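PDB 3K1T: glutamate--cysteine ligase GshA from Methylobacillus flagellatus KT, which probably acts as a ligase that joins glutamate to cysteine. Local coordinates for residues 276-289 with 321-334. Sequence-based numbering, arbitrary orientation. Where two conformers were deposited one is given.
Sequences QEPFVIVKADAGTY and KVSEVILQEGVYTF
The Tyr332 ring is held between Phe279 CE1, 3.8 Å above the centre of one face, and Gln276 CG off-centre over the opposite face. At its edge, in plane, lies Glu277 O, which accepts a 2.5 Å hydrogen bond from Tyr332 OH on a carbonyl lone pair. Phe279 and Tyr332 form a T-shaped pair, planes at 73°, the Phe279 edge toward the Tyr332 face. A chi1 of 75°, wedging CG between backbone N and carbonyl carbon, lays the Phe279 ring over Gly330, whose CA sits 3.5 Å from the ring centroid in a CH-pi contact. An alanine in place of Phe279 would probably leave one face of Tyr332 and Gly330 CA without their aromatic partner. Strands 280-285 and 324-329 pair antiparallel (161°) as the central strands of a four-stranded sheet, flanked by 291-296 and 237-241. Ile281/Gln328 and Lys283/Ile326 are hydrogen-bonded pairs, each joined by backbone N-to-O bonds in both directions (2.8 to 2.9 Å). Val282 CG1 meets Val325 CG1 at 3.7 Å on the side where Val280 and Leu327 touch helix 251-272. Ile326 and Gln328, on the other side, touch Phe212 of helix 210-226; there a water links Lys283 NZ to Gln328 OE1. Asp285 OD1 accepts from Gly287 N at 2.9 Å, an Asx turn, and also salt-bridges Lys208. At the far end Lys321 CG lies 3.9 Å from the Tyr289 ring centroid, over the face.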
loop_
_atom_site.group_PDB
_atom_site.type_symbol
_atom_site.label_atom_id
_atom_site.label_comp_id
_atom_site.label_asym_id
_atom_site.label_seq_id
_atom_site.Cartn_x
_atom_site.Cartn_y
_atom_site.Cartn_z
ATOM N N GLN A 276 -8.174 -38.356 -12.477
ATOM C CA GLN A 276 -9.552 -37.875 -12.415
ATOM C C GLN A 276 -10.153 -37.751 -13.820
ATOM O O GLN A 276 -9.450 -37.606 -14.796
ATOM C CB GLN A 276 -9.662 -36.533 -11.679
ATOM C CG GLN A 276 -9.584 -36.641 -10.167
ATOM C CD GLN A 276 -8.151 -36.655 -9.678
ATOM O OE1 GLN A 276 -7.235 -36.333 -10.417
ATOM N NE2 GLN A 276 -7.963 -36.979 -8.425
ATOM N N GLU A 277 -11.484 -37.828 -13.892
ATOM C CA GLU A 277 -12.225 -37.697 -15.154
ATOM C C GLU A 277 -12.202 -36.252 -15.660
ATOM O O GLU A 277 -12.482 -35.337 -14.890
ATOM C CB GLU A 277 -13.690 -38.069 -14.951
ATOM C CG GLU A 277 -13.981 -39.471 -14.421
ATOM C CD GLU A 277 -15.468 -39.770 -14.488
ATOM O OE1 GLU A 277 -15.992 -39.898 -15.614
ATOM O OE2 GLU A 277 -16.119 -39.837 -13.423
ATOM N N PRO A 278 -11.880 -36.034 -16.946
ATOM C CA PRO A 278 -12.059 -34.694 -17.508
ATOM C C PRO A 278 -13.523 -34.269 -17.427
ATOM O O PRO A 278 -14.408 -35.112 -17.536
ATOM C CB PRO A 278 -11.639 -34.847 -18.970
ATOM C CG PRO A 278 -10.788 -36.076 -19.020
ATOM C CD PRO A 278 -11.257 -36.961 -17.908
ATOM N N PHE A 279 -13.757 -32.973 -17.215
ATOM C CA PHE A 279 -15.098 -32.418 -17.249
ATOM C C PHE A 279 -15.076 -31.094 -17.941
ATOM O O PHE A 279 -14.042 -30.431 -17.996
ATOM C CB PHE A 279 -15.790 -32.368 -15.856
ATOM C CG PHE A 279 -15.314 -31.281 -14.918
ATOM C CD1 PHE A 279 -14.115 -31.425 -14.196
ATOM C CD2 PHE A 279 -16.089 -30.131 -14.715
ATOM C CE1 PHE A 279 -13.690 -30.415 -13.261
ATOM C CE2 PHE A 279 -15.701 -29.140 -13.786
ATOM C CZ PHE A 279 -14.478 -29.271 -13.070
ATOM N N VAL A 280 -16.234 -30.736 -18.496
ATOM C CA VAL A 280 -16.414 -29.495 -19.232
ATOM C C VAL A 280 -17.564 -28.718 -18.642
ATOM O O VAL A 280 -18.581 -29.304 -18.271
ATOM C CB VAL A 280 -16.627 -29.761 -20.732
ATOM C CG1 VAL A 280 -17.229 -28.520 -21.454
ATOM C CG2 VAL A 280 -15.263 -30.218 -21.352
ATOM N N ILE A 281 -17.370 -27.395 -18.510
ATOM C CA ILE A 281 -18.415 -26.509 -18.056
ATOM C C ILE A 281 -19.017 -25.909 -19.335
ATOM O O ILE A 281 -18.306 -25.332 -20.150
ATOM C CB ILE A 281 -17.886 -25.385 -17.157
ATOM C CG1 ILE A 281 -17.093 -25.951 -15.967
ATOM C CG2 ILE A 281 -19.047 -24.475 -16.626
ATOM C CD1 ILE A 281 -16.332 -24.846 -15.172
ATOM N N VAL A 282 -20.325 -26.076 -19.492
ATOM C CA VAL A 282 -21.099 -25.524 -20.612
ATOM C C VAL A 282 -21.850 -24.297 -20.120
ATOM O O VAL A 282 -22.700 -24.387 -19.220
ATOM C CB VAL A 282 -22.071 -26.559 -21.206
ATOM C CG1 VAL A 282 -22.763 -26.008 -22.478
ATOM C CG2 VAL A 282 -21.345 -27.903 -21.504
ATOM N N LYS A 283 -21.503 -23.143 -20.694
ATOM C CA LYS A 283 -22.071 -21.851 -20.291
ATOM C C LYS A 283 -22.932 -21.273 -21.447
ATOM O O LYS A 283 -22.382 -20.904 -22.476
ATOM C CB LYS A 283 -20.954 -20.859 -19.944
ATOM C CG LYS A 283 -19.875 -21.347 -18.916
ATOM C CD LYS A 283 -18.497 -20.585 -19.091
ATOM C CE LYS A 283 -17.442 -20.913 -17.989
ATOM N NZ LYS A 283 -17.625 -19.998 -16.751
ATOM N N ALA A 284 -24.254 -21.203 -21.267
ATOM C CA ALA A 284 -25.153 -20.630 -22.285
ATOM C C ALA A 284 -25.364 -19.164 -21.901
ATOM O O ALA A 284 -25.976 -18.895 -20.862
ATOM C CB ALA A 284 -26.486 -21.371 -22.315
ATOM N N ASP A 285 -24.834 -18.242 -22.696
ATOM C CA ASP A 285 -24.926 -16.800 -22.419
ATOM C C ASP A 285 -26.138 -16.164 -23.120
ATOM O O ASP A 285 -26.187 -16.137 -24.342
ATOM C CB ASP A 285 -23.683 -16.084 -22.908
ATOM C CG ASP A 285 -23.743 -14.551 -22.656
ATOM O OD1 ASP A 285 -24.462 -14.102 -21.743
ATOM O OD2 ASP A 285 -23.051 -13.820 -23.381
ATOM N N ALA A 286 -27.101 -15.708 -22.329
ATOM C CA ALA A 286 -28.292 -15.032 -22.835
ATOM C C ALA A 286 -28.259 -13.527 -22.515
ATOM O O ALA A 286 -29.295 -12.877 -22.407
ATOM C CB ALA A 286 -29.573 -15.704 -22.321
ATOM N N GLY A 287 -27.069 -12.952 -22.409
ATOM C CA GLY A 287 -26.961 -11.498 -22.304
ATOM C C GLY A 287 -27.638 -10.975 -21.050
ATOM O O GLY A 287 -27.396 -11.472 -19.953
ATOM N N THR A 288 -28.515 -9.978 -21.213
ATOM C CA THR A 288 -29.241 -9.390 -20.080
ATOM C C THR A 288 -30.144 -10.394 -19.385
ATOM O O THR A 288 -30.510 -10.193 -18.230
ATOM C CB THR A 288 -30.121 -8.175 -20.523
ATOM O OG1 THR A 288 -31.092 -8.585 -21.525
ATOM C CG2 THR A 288 -29.239 -7.055 -21.070
ATOM N N TYR A 289 -30.538 -11.460 -20.089
ATOM C CA TYR A 289 -31.484 -12.444 -19.552
ATOM C C TYR A 289 -30.827 -13.417 -18.553
ATOM O O TYR A 289 -31.538 -14.076 -17.797
ATOM C CB TYR A 289 -32.133 -13.250 -20.699
ATOM C CG TYR A 289 -33.050 -12.383 -21.559
ATOM C CD1 TYR A 289 -34.400 -12.235 -21.236
ATOM C CD2 TYR A 289 -32.564 -11.716 -22.668
ATOM C CE1 TYR A 289 -35.262 -11.441 -22.033
ATOM C CE2 TYR A 289 -33.399 -10.871 -23.458
ATOM C CZ TYR A 289 -34.743 -10.734 -23.128
ATOM O OH TYR A 289 -35.592 -9.960 -23.922
ATOM N N LYS A 321 -32.798 -16.465 -26.739
ATOM C CA LYS A 321 -32.026 -15.371 -26.190
ATOM C C LYS A 321 -30.543 -15.729 -26.018
ATOM O O LYS A 321 -29.711 -14.859 -25.820
ATOM C CB LYS A 321 -32.625 -14.922 -24.858
ATOM C CG LYS A 321 -34.072 -14.470 -24.941
ATOM C CD LYS A 321 -34.337 -13.453 -26.049
ATOM C CE LYS A 321 -35.821 -13.026 -26.036
ATOM N NZ LYS A 321 -36.195 -12.157 -27.189
ATOM N N VAL A 322 -30.210 -17.010 -26.123
ATOM C CA VAL A 322 -28.819 -17.441 -26.016
ATOM C C VAL A 322 -28.079 -17.023 -27.278
ATOM O O VAL A 322 -28.464 -17.414 -28.394
ATOM C CB VAL A 322 -28.716 -18.955 -25.810
ATOM C CG1 VAL A 322 -27.230 -19.386 -25.832
ATOM C CG2 VAL A 322 -29.369 -19.363 -24.484
ATOM N N SER A 323 -27.018 -16.235 -27.112
ATOM C CA SER A 323 -26.263 -15.725 -28.242
ATOM C C SER A 323 -24.888 -16.385 -28.434
ATOM O O SER A 323 -24.251 -16.222 -29.487
ATOM C CB SER A 323 -26.095 -14.220 -28.126
ATOM O OG SER A 323 -25.300 -13.895 -26.992
ATOM N N GLU A 324 -24.436 -17.133 -27.432
ATOM C CA GLU A 324 -23.137 -17.778 -27.488
ATOM C C GLU A 324 -23.154 -18.872 -26.448
ATOM O O GLU A 324 -23.768 -18.718 -25.394
ATOM C CB GLU A 324 -21.988 -16.811 -27.150
ATOM C CG GLU A 324 -20.572 -17.435 -27.351
ATOM C CD GLU A 324 -19.403 -16.435 -27.111
ATOM O OE1 GLU A 324 -19.408 -15.676 -26.103
ATOM O OE2 GLU A 324 -18.476 -16.430 -27.945
ATOM N N VAL A 325 -22.485 -19.968 -26.764
ATOM C CA VAL A 325 -22.257 -21.054 -25.792
ATOM C C VAL A 325 -20.752 -21.194 -25.659
ATOM O O VAL A 325 -20.062 -21.372 -26.664
ATOM C CB VAL A 325 -22.899 -22.393 -26.219
ATOM C CG1 VAL A 325 -22.592 -23.498 -25.210
ATOM C CG2 VAL A 325 -24.451 -22.254 -26.446
ATOM N N ILE A 326 -20.261 -21.080 -24.423
ATOM C CA ILE A 326 -18.844 -21.233 -24.127
ATOM C C ILE A 326 -18.648 -22.576 -23.432
ATOM O O ILE A 326 -19.379 -22.910 -22.496
ATOM C CB ILE A 326 -18.320 -20.071 -23.206
ATOM C CG1 ILE A 326 -18.553 -18.718 -23.881
ATOM C CG2 ILE A 326 -16.792 -20.262 -22.919
ATOM C CD1 ILE A 326 -18.638 -17.529 -22.953
ATOM N N LEU A 327 -17.687 -23.344 -23.935
ATOM C CA LEU A 327 -17.314 -24.619 -23.351
ATOM C C LEU A 327 -15.939 -24.458 -22.743
ATOM O O LEU A 327 -15.011 -24.062 -23.430
ATOM C CB LEU A 327 -17.288 -25.696 -24.433
ATOM C CG LEU A 327 -18.636 -25.945 -25.109
ATOM C CD1 LEU A 327 -18.843 -24.996 -26.285
ATOM C CD2 LEU A 327 -18.752 -27.421 -25.552
ATOM N N GLN A 328 -15.808 -24.723 -21.445
ATOM C CA GLN A 328 -14.508 -24.558 -20.795
ATOM C C GLN A 328 -14.085 -25.855 -20.083
ATOM O O GLN A 328 -14.892 -26.509 -19.450
ATOM C CB GLN A 328 -14.535 -23.403 -19.797
ATOM C CG GLN A 328 -13.125 -23.010 -19.284
ATOM C CD GLN A 328 -13.145 -21.956 -18.188
ATOM O OE1 GLN A 328 -14.004 -21.978 -17.305
ATOM N NE2 GLN A 328 -12.194 -21.009 -18.259
ATOM N N GLU A 329 -12.804 -26.189 -20.197
ATOM C CA GLU A 329 -12.192 -27.217 -19.369
ATOM C C GLU A 329 -12.475 -26.919 -17.893
ATOM O O GLU A 329 -12.174 -25.825 -17.413
ATOM C CB GLU A 329 -10.683 -27.235 -19.620
ATOM C CG GLU A 329 -9.852 -28.015 -18.578
ATOM C CD GLU A 329 -8.354 -27.854 -18.751
ATOM O OE1 GLU A 329 -7.896 -27.447 -19.858
ATOM O OE2 GLU A 329 -7.621 -28.178 -17.772
ATOM N N GLY A 330 -13.073 -27.875 -17.205
ATOM C CA GLY A 330 -13.297 -27.775 -15.767
ATOM C C GLY A 330 -11.994 -28.032 -15.022
ATOM O O GLY A 330 -11.190 -28.856 -15.472
ATOM N N VAL A 331 -11.772 -27.303 -13.928
ATOM C CA VAL A 331 -10.544 -27.443 -13.102
ATOM C C VAL A 331 -10.983 -27.928 -11.742
ATOM O O VAL A 331 -11.949 -27.428 -11.182
ATOM C CB VAL A 331 -9.811 -26.100 -12.986
ATOM C CG1 VAL A 331 -8.484 -26.257 -12.163
ATOM C CG2 VAL A 331 -9.529 -25.532 -14.412
ATOM N N TYR A 332 -10.313 -28.943 -11.224
ATOM C CA TYR A 332 -10.615 -29.488 -9.898
ATOM C C TYR A 332 -10.020 -28.595 -8.837
ATOM O O TYR A 332 -8.985 -27.928 -9.068
ATOM C CB TYR A 332 -10.025 -30.901 -9.749
ATOM C CG TYR A 332 -10.830 -31.940 -10.484
ATOM C CD1 TYR A 332 -11.906 -32.564 -9.873
ATOM C CD2 TYR A 332 -10.506 -32.296 -11.790
ATOM C CE1 TYR A 332 -12.674 -33.509 -10.548
ATOM C CE2 TYR A 332 -11.267 -33.242 -12.486
ATOM C CZ TYR A 332 -12.360 -33.838 -11.859
ATOM O OH TYR A 332 -13.118 -34.788 -12.527
ATOM N N THR A 333 -10.670 -28.549 -7.672
ATOM C CA THR A 333 -9.990 -28.083 -6.471
ATOM C C THR A 333 -9.867 -29.252 -5.494
ATOM O O THR A 333 -10.868 -29.904 -5.180
ATOM C CB THR A 333 -10.672 -26.910 -5.744
ATOM O OG1 THR A 333 -10.055 -26.737 -4.430
ATOM C CG2 THR A 333 -12.219 -27.123 -5.590
ATOM N N PHE A 334 -8.646 -29.512 -5.010
ATOM C CA PHE A 334 -8.434 -30.554 -4.000
ATOM C C PHE A 334 -8.105 -29.969 -2.638
ATOM O O PHE A 334 -7.776 -30.704 -1.718
ATOM C CB PHE A 334 -7.361 -31.557 -4.443
ATOM C CG PHE A 334 -7.728 -32.273 -5.696
ATOM C CD1 PHE A 334 -8.839 -33.088 -5.729
ATOM C CD2 PHE A 334 -7.039 -32.056 -6.858
ATOM C CE1 PHE A 334 -9.219 -33.737 -6.904
ATOM C CE2 PHE A 334 -7.405 -32.702 -8.032
ATOM C CZ PHE A 334 -8.506 -33.545 -8.049
HETATM O O HOH W 1 -11.332 -31.434 -16.746
HETATM O O HOH W 2 -15.232 -20.708 -15.296
HETATM O O HOH W 3 -21.281 -13.910 -25.245
#